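Local coordinates for nitroreductase family protein (Lactobacillus plantarum, PDB 4QLX) that probably reduces the enone 10-oxo-(11E)-octadecenoate to 10-oxooctadecanoate with NADH and FMN, a step in the saturation metabolism of polyunsaturated fatty acids, at residues 26-34 against 81-89; 6-14 against 158-166. All coordinates share one frame; numbering follows the deposited sequence.

Contact 1: 26-34 against 81-89; sequences RQFDPNVKI and YPQVDSASA. With FMN (flavin mononucleotide), chain C; KTC (10-oxooctadecanoic acid), chain I.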
# COMPACT_ATOMS: atom_id res chain seq x y z
N ARG A 26 16.43 9.33 1.72
CA ARG A 26 16.38 9.99 3.02
C ARG A 26 17.04 11.36 3.00
O ARG A 26 16.82 12.18 3.89
CB ARG A 26 17.05 9.10 4.08
CG ARG A 26 16.23 7.87 4.44
CD ARG A 26 17.01 6.88 5.30
NE ARG A 26 16.23 5.65 5.50
CZ ARG A 26 16.27 4.60 4.69
NH1 ARG A 26 17.06 4.60 3.62
NH2 ARG A 26 15.52 3.53 4.95
N GLN A 27 17.85 11.62 1.98
CA GLN A 27 18.46 12.94 1.82
C GLN A 27 17.98 13.54 0.52
O GLN A 27 18.21 12.98 -0.55
CB GLN A 27 19.99 12.85 1.82
CG GLN A 27 20.58 12.29 3.09
CD GLN A 27 22.10 12.40 3.09
OE1 GLN A 27 22.69 13.13 2.27
NE2 GLN A 27 22.74 11.67 4.00
N PHE A 28 17.29 14.66 0.61
CA PHE A 28 16.75 15.27 -0.58
C PHE A 28 17.51 16.53 -0.92
O PHE A 28 18.25 17.05 -0.10
CB PHE A 28 15.26 15.56 -0.39
CG PHE A 28 14.48 14.36 0.06
CD1 PHE A 28 14.33 14.09 1.42
CD2 PHE A 28 13.94 13.48 -0.86
CE1 PHE A 28 13.63 12.98 1.84
CE2 PHE A 28 13.23 12.37 -0.46
CZ PHE A 28 13.08 12.12 0.89
N ASP A 29 17.34 17.01 -2.15
CA ASP A 29 17.88 18.30 -2.53
C ASP A 29 17.08 19.41 -1.85
O ASP A 29 15.90 19.61 -2.17
CB ASP A 29 17.86 18.46 -4.05
CG ASP A 29 18.55 19.73 -4.51
OD1 ASP A 29 18.87 20.59 -3.66
OD2 ASP A 29 18.76 19.88 -5.73
N PRO A 30 17.73 20.14 -0.92
CA PRO A 30 17.04 21.22 -0.20
C PRO A 30 16.77 22.45 -1.07
O PRO A 30 16.07 23.35 -0.61
CB PRO A 30 18.03 21.57 0.92
CG PRO A 30 19.38 21.25 0.33
CD PRO A 30 19.14 20.02 -0.51
N ASN A 31 17.29 22.48 -2.29
CA ASN A 31 16.99 23.59 -3.20
C ASN A 31 15.71 23.40 -3.99
O ASN A 31 15.24 24.35 -4.63
CB ASN A 31 18.14 23.81 -4.17
CG ASN A 31 19.42 24.22 -3.48
OD1 ASN A 31 19.40 25.05 -2.58
ND2 ASN A 31 20.53 23.60 -3.86
N VAL A 32 15.16 22.19 -3.99
CA VAL A 32 13.91 21.96 -4.73
C VAL A 32 12.73 21.93 -3.78
O VAL A 32 12.72 21.23 -2.75
CB VAL A 32 13.95 20.66 -5.57
CG1 VAL A 32 15.21 20.61 -6.41
CG2 VAL A 32 13.86 19.46 -4.69
N LYS A 33 11.73 22.72 -4.11
CA LYS A 33 10.52 22.79 -3.32
C LYS A 33 9.35 22.33 -4.20
O LYS A 33 9.34 22.55 -5.41
CB LYS A 33 10.31 24.21 -2.76
CG LYS A 33 8.90 24.75 -2.95
CD LYS A 33 8.74 26.16 -2.37
CE LYS A 33 7.32 26.68 -2.61
NZ LYS A 33 6.28 25.89 -1.87
N ILE A 34 8.40 21.65 -3.59
CA ILE A 34 7.21 21.24 -4.31
C ILE A 34 6.07 22.16 -3.89
O ILE A 34 5.81 22.32 -2.70
CB ILE A 34 6.89 19.76 -4.03
CG1 ILE A 34 8.09 18.89 -4.42
CG2 ILE A 34 5.62 19.33 -4.78
CD1 ILE A 34 8.06 17.47 -3.87
N TYR A 81 15.67 12.79 11.57
CA TYR A 81 15.79 14.22 11.28
C TYR A 81 16.33 14.54 9.87
O TYR A 81 15.90 15.53 9.27
CB TYR A 81 16.65 14.89 12.35
CG TYR A 81 15.95 15.06 13.67
CD1 TYR A 81 14.62 14.70 13.82
CD2 TYR A 81 16.60 15.60 14.77
CE1 TYR A 81 13.96 14.86 15.04
CE2 TYR A 81 15.96 15.76 15.99
CZ TYR A 81 14.63 15.39 16.11
OH TYR A 81 13.97 15.54 17.32
N PRO A 82 17.26 13.71 9.30
CA PRO A 82 17.71 14.02 7.93
C PRO A 82 16.58 14.12 6.89
O PRO A 82 16.55 15.05 6.08
CB PRO A 82 18.62 12.84 7.60
CG PRO A 82 19.20 12.46 8.91
CD PRO A 82 18.11 12.68 9.93
N GLN A 83 15.69 13.14 6.90
CA GLN A 83 14.51 13.17 6.04
C GLN A 83 13.66 14.40 6.29
O GLN A 83 13.31 15.11 5.36
CB GLN A 83 13.67 11.91 6.26
CG GLN A 83 14.40 10.63 5.99
CD GLN A 83 14.86 9.93 7.25
OE1 GLN A 83 15.67 10.46 8.01
NE2 GLN A 83 14.34 8.73 7.47
N VAL A 84 13.33 14.67 7.55
CA VAL A 84 12.46 15.80 7.86
C VAL A 84 13.11 17.14 7.48
O VAL A 84 12.49 17.95 6.79
CB VAL A 84 12.08 15.84 9.33
CG1 VAL A 84 11.27 17.10 9.62
CG2 VAL A 84 11.30 14.59 9.70
N ASP A 85 14.37 17.35 7.89
CA ASP A 85 15.08 18.57 7.53
C ASP A 85 15.20 18.78 6.02
O ASP A 85 14.94 19.88 5.53
CB ASP A 85 16.48 18.59 8.15
CG ASP A 85 16.45 18.77 9.65
OD1 ASP A 85 15.41 19.22 10.18
OD2 ASP A 85 17.47 18.46 10.30
N SER A 86 15.59 17.76 5.27
CA SER A 86 15.89 17.98 3.85
C SER A 86 14.68 17.85 2.92
O SER A 86 14.72 18.34 1.79
CB SER A 86 17.00 17.03 3.36
OG SER A 86 16.64 15.67 3.50
N ALA A 87 13.62 17.19 3.37
CA ALA A 87 12.47 16.96 2.48
C ALA A 87 11.79 18.25 2.05
O ALA A 87 11.72 19.22 2.82
CB ALA A 87 11.46 16.04 3.15
N SER A 88 11.29 18.27 0.82
CA SER A 88 10.46 19.37 0.35
C SER A 88 9.20 19.45 1.21
O SER A 88 8.78 20.52 1.63
CB SER A 88 10.09 19.21 -1.12
OG SER A 88 11.23 19.12 -1.95
N ALA A 89 8.59 18.29 1.47
CA ALA A 89 7.43 18.23 2.35
C ALA A 89 7.34 16.85 2.98
O ALA A 89 7.76 15.86 2.40
CB ALA A 89 6.16 18.54 1.58
N1 FMN C . 13.26 4.36 7.28
C2 FMN C . 13.92 5.19 8.16
O2 FMN C . 15.01 5.66 7.88
N3 FMN C . 13.37 5.52 9.37
C4 FMN C . 12.13 5.01 9.71
O4 FMN C . 11.64 5.29 10.79
C4A FMN C . 11.47 4.16 8.84
N5 FMN C . 10.25 3.65 9.19
C5A FMN C . 9.56 2.83 8.34
C6 FMN C . 8.32 2.37 8.76
C7 FMN C . 7.59 1.54 7.93
C7M FMN C . 6.25 1.04 8.36
C8 FMN C . 8.10 1.18 6.69
C8M FMN C . 7.26 0.30 5.83
C9 FMN C . 9.35 1.66 6.27
C9A FMN C . 10.09 2.49 7.10
N10 FMN C . 11.35 2.99 6.75
C10 FMN C . 12.03 3.83 7.62
C1' FMN C . 12.01 2.66 5.43
C2' FMN C . 12.51 1.20 5.46
O2' FMN C . 13.68 1.08 6.24
C3' FMN C . 12.77 0.65 4.06
O3' FMN C . 11.52 0.55 3.39
C4' FMN C . 13.42 -0.74 4.03
O4' FMN C . 14.71 -0.75 4.60
C5' FMN C . 13.50 -1.26 2.60
O5' FMN C . 14.24 -0.38 1.78
P FMN C . 13.56 0.30 0.48
O1P FMN C . 14.60 1.21 -0.13
O2P FMN C . 12.33 1.09 0.90
O3P FMN C . 13.15 -0.76 -0.52
O1 KTC I . 22.83 5.27 5.26
C17 KTC I . 21.71 4.88 4.95
O KTC I . 21.27 5.02 3.70
C16 KTC I . 20.82 4.23 5.99
C15 KTC I . 20.45 2.84 5.51
C14 KTC I . 19.01 2.51 5.87
C13 KTC I . 18.81 2.46 7.37
C12 KTC I . 17.40 2.03 7.72
C11 KTC I . 17.33 1.58 9.18
C10 KTC I . 15.91 1.15 9.56
C9 KTC I . 14.98 2.34 9.68
C8 KTC I . 13.57 1.81 9.83
O2 KTC I . 13.04 1.20 8.91
C7 KTC I . 12.84 2.05 11.12
C6 KTC I . 11.46 1.40 11.02
C5 KTC I . 10.49 2.12 11.95
C4 KTC I . 10.40 1.39 13.28
C3 KTC I . 9.99 2.39 14.34
C2 KTC I . 8.96 1.79 15.29
C1 KTC I . 9.06 2.44 16.67
C KTC I . 9.01 3.96 16.62
O HOH W 1 13.74 17.83 -2.18
O HOH W 2 13.48 20.66 0.19
O HOH W 3 8.28 21.96 -0.52
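The pyrimidine end of the FMN site is built where Arg-26 and Gln-83 run alongside each other in the same direction, with CB of Arg-26 3.6 Å from CG of Gln-83. Extended from CG to NE, the arginine delivers NE to flavin O2 in a nearly straight bond (2.7 Å, 164°), while its NH2 makes a weak one to N1. Over one face of the guanidinium lies C14 of the bound 10-oxooctadecanoic acid. The Gln-83 chain, bent at chi2 (101°), brings its amide NE2 within 3.2 Å of flavin O2 and gives hydrogen bonds to Asn-80 and Asn-167. Farther along, Ser-86 OG turns back over its own helix to donate to Pro-82 O and accepts from Phe-28 N (3.1 Å, 169°). The Phe-28 ring meets this hydroxyl at its edge and packs its CD1 against Ala-87 CB. Beyond the helix end, Ser-88 OG donates to Val-32 O (2.7 Å), approaching from above the carbonyl plane; one water links Asp-29 O to Ser-88 OG, and two more join backbone atoms of the two segments. A cation held beside flavin N1 and O2 would probably stabilise negative charge on the reduced flavin, as positive charge does at this locus in many flavoenzymes.

Contact 2: 6-14 against 158-166; sequences AVKNLVNND and VARAHGYDA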
# COMPACT_ATOMS: atom_id res chain seq x y z
N ALA A 6 1.91 13.26 -19.16
CA ALA A 6 1.10 14.35 -18.59
C ALA A 6 0.53 15.17 -19.76
O ALA A 6 1.26 15.93 -20.37
CB ALA A 6 1.92 15.21 -17.65
N VAL A 7 -0.78 15.12 -20.01
CA VAL A 7 -1.79 14.96 -18.97
C VAL A 7 -2.46 13.59 -18.76
O VAL A 7 -3.65 13.41 -19.03
CB VAL A 7 -2.93 15.99 -19.21
CG1 VAL A 7 -3.72 16.25 -17.92
CG2 VAL A 7 -2.35 17.29 -19.78
N LYS A 8 -1.68 12.64 -18.26
CA LYS A 8 -2.23 11.70 -17.29
C LYS A 8 -1.76 12.28 -15.96
O LYS A 8 -2.09 11.77 -14.89
CB LYS A 8 -1.75 10.26 -17.51
CG LYS A 8 -2.57 9.44 -18.50
CD LYS A 8 -1.73 8.28 -19.03
CE LYS A 8 -2.48 7.39 -20.01
NZ LYS A 8 -3.24 6.29 -19.35
N ASN A 9 -1.00 13.36 -16.09
CA ASN A 9 -0.39 14.10 -14.98
C ASN A 9 0.69 13.28 -14.24
O ASN A 9 1.06 13.61 -13.12
CB ASN A 9 -1.46 14.60 -14.00
CG ASN A 9 -0.92 15.68 -13.06
OD1 ASN A 9 -0.51 16.76 -13.50
ND2 ASN A 9 -0.91 15.39 -11.75
N LEU A 10 1.19 12.23 -14.89
CA LEU A 10 2.30 11.44 -14.36
C LEU A 10 3.50 11.52 -15.29
O LEU A 10 3.46 10.94 -16.36
CB LEU A 10 1.89 9.97 -14.17
CG LEU A 10 0.68 9.69 -13.29
CD1 LEU A 10 0.62 8.20 -12.94
CD2 LEU A 10 0.72 10.53 -12.02
N VAL A 11 4.56 12.23 -14.89
CA VAL A 11 5.71 12.39 -15.77
C VAL A 11 6.59 11.12 -15.83
O VAL A 11 7.35 10.93 -16.77
CB VAL A 11 6.56 13.61 -15.36
CG1 VAL A 11 7.33 13.34 -14.07
CG2 VAL A 11 7.51 14.00 -16.49
N ASN A 12 6.51 10.26 -14.82
CA ASN A 12 7.05 8.92 -14.95
C ASN A 12 5.89 7.95 -14.85
O ASN A 12 5.42 7.63 -13.76
CB ASN A 12 8.13 8.64 -13.90
CG ASN A 12 8.78 7.26 -14.07
OD1 ASN A 12 8.44 6.50 -14.99
ND2 ASN A 12 9.71 6.93 -13.19
N ASN A 13 5.42 7.49 -16.00
CA ASN A 13 4.23 6.64 -16.08
C ASN A 13 4.60 5.19 -16.38
O ASN A 13 3.75 4.39 -16.75
CB ASN A 13 3.27 7.18 -17.13
CG ASN A 13 1.89 6.58 -17.03
OD1 ASN A 13 1.32 6.50 -15.95
ND2 ASN A 13 1.36 6.13 -18.16
N ASP A 14 5.88 4.87 -16.21
CA ASP A 14 6.40 3.51 -16.36
C ASP A 14 6.25 2.73 -15.05
O ASP A 14 7.03 2.91 -14.13
CB ASP A 14 7.88 3.58 -16.80
CG ASP A 14 8.52 2.21 -17.03
OD1 ASP A 14 8.02 1.19 -16.51
OD2 ASP A 14 9.57 2.17 -17.72
N VAL A 158 3.19 7.48 -6.22
CA VAL A 158 2.79 8.74 -6.82
C VAL A 158 3.97 9.71 -6.81
O VAL A 158 4.25 10.37 -7.81
CB VAL A 158 1.58 9.36 -6.09
CG1 VAL A 158 1.37 10.79 -6.54
CG2 VAL A 158 0.33 8.53 -6.37
N ALA A 159 4.67 9.75 -5.69
CA ALA A 159 5.84 10.63 -5.56
C ALA A 159 6.81 10.41 -6.73
O ALA A 159 7.24 11.37 -7.38
CB ALA A 159 6.54 10.39 -4.22
N ARG A 160 7.12 9.14 -7.00
CA ARG A 160 8.04 8.77 -8.08
C ARG A 160 7.43 9.04 -9.46
O ARG A 160 8.12 9.50 -10.36
CB ARG A 160 8.46 7.30 -7.95
CG ARG A 160 9.62 7.11 -6.97
CD ARG A 160 10.12 5.66 -6.86
NE ARG A 160 10.45 5.04 -8.15
CZ ARG A 160 11.52 5.34 -8.89
NH1 ARG A 160 12.37 6.30 -8.52
NH2 ARG A 160 11.71 4.70 -10.03
N ALA A 161 6.14 8.77 -9.61
CA ALA A 161 5.45 9.08 -10.86
C ALA A 161 5.49 10.57 -11.19
O ALA A 161 5.37 10.96 -12.35
CB ALA A 161 4.00 8.60 -10.80
N HIS A 162 5.66 11.41 -10.16
CA HIS A 162 5.83 12.85 -10.36
C HIS A 162 7.30 13.26 -10.54
O HIS A 162 7.61 14.45 -10.66
CB HIS A 162 5.20 13.62 -9.20
CG HIS A 162 3.71 13.71 -9.29
ND1 HIS A 162 3.04 14.90 -9.47
CD2 HIS A 162 2.76 12.74 -9.24
CE1 HIS A 162 1.74 14.67 -9.52
NE2 HIS A 162 1.54 13.37 -9.38
N GLY A 163 8.20 12.29 -10.57
CA GLY A 163 9.61 12.60 -10.76
C GLY A 163 10.37 12.85 -9.47
O GLY A 163 11.53 13.24 -9.50
N TYR A 164 9.72 12.60 -8.33
CA TYR A 164 10.35 12.77 -7.03
C TYR A 164 10.80 11.43 -6.45
O TYR A 164 10.88 10.42 -7.15
CB TYR A 164 9.39 13.47 -6.06
CG TYR A 164 8.99 14.84 -6.58
CD1 TYR A 164 9.95 15.79 -6.86
CD2 TYR A 164 7.65 15.17 -6.79
CE1 TYR A 164 9.61 17.04 -7.36
CE2 TYR A 164 7.30 16.42 -7.28
CZ TYR A 164 8.29 17.35 -7.55
OH TYR A 164 7.96 18.60 -8.03
N ASP A 165 11.09 11.44 -5.15
CA ASP A 165 11.37 10.22 -4.41
C ASP A 165 10.91 10.44 -3.00
O ASP A 165 10.45 11.53 -2.66
CB ASP A 165 12.85 9.86 -4.47
CG ASP A 165 13.20 9.09 -5.72
OD1 ASP A 165 12.77 7.91 -5.82
OD2 ASP A 165 13.86 9.66 -6.60
N ALA A 166 11.03 9.41 -2.16
CA ALA A 166 10.33 9.42 -0.89
C ALA A 166 10.80 8.35 0.09
O ALA A 166 11.36 7.32 -0.29
CB ALA A 166 8.80 9.25 -1.14
O HOH W 4 10.62 9.02 -11.47
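Backbone polar contacts centre on Ala-161 O in the last turn of helix 137-161, which accepts from Asn-12 N in an almost linear bond (2.8 Å, 175°). In the other direction Ala-161 CA makes a CA-H...O contact with Asn-12 O at 3.2 Å. The Asn-12 side chain, its CG anti to the backbone N (chi1 -177°), sets CB 3.6 Å from Arg-160 O; its ND2 reaches the same carbonyl through a water and also bonds Asp-17, while OD1 accepts from Asp-14 N in an Asx turn. Arg-160 NH1 forms a salt bridge with Asp-165 OD1, which lies in the guanidinium plane and is met on its syn side; the other nitrogens bond Asp-17 O and Val-18 O.

The helix ends in a Schellman motif, with Gly-163 at positive phi, and Val-11 CG1 lies against this turn, 3.5 Å from His-162 C. Apolar packing continues with Leu-10, whose CD1 and CD2 both rest against Ala-161 CB at 4.0 Å.

Around the imidazole, Asn-9 O sits over one face, offset toward the rim, and Asn-9 ND2 approaches CE1 to 3.5 Å with the amide and ring planes 79° apart. Glu-45 bonds both His-162 NE2 and Asn-9 ND2, and Glu-38 takes ND1. Without the ring, as with an alanine here, Glu-38 and Glu-45 would probably lose these partners and a gap would open beside Asn-9 and Leu-10 CD2. Leu-15 of the second subunit packs on Ala-161.

The centres of the two contacts lie about 18 Å apart, and they meet directly: Ile-34 CG1 is 3.5 Å from Tyr-164 CZ, and Phe-28 CE2 is 3.6 Å from Asp-165 O. Along the chain, 6-14 is followed by 26-34, then 81-89 and finally 158-166, so contact 1 falls entirely between the two halves of contact 2. The antiparallel sheet joins them, since 81-89 leads into strand 89-96, while segment 158-166 runs into strand 165-169, outermost within this chain, with strand 188-197 between these two strands; helix 36-46 packs on both contacts. Contact 1 forms part of the flavin and fatty-acid site, whereas contact 2 places the N-terminal segment at the subunit interface.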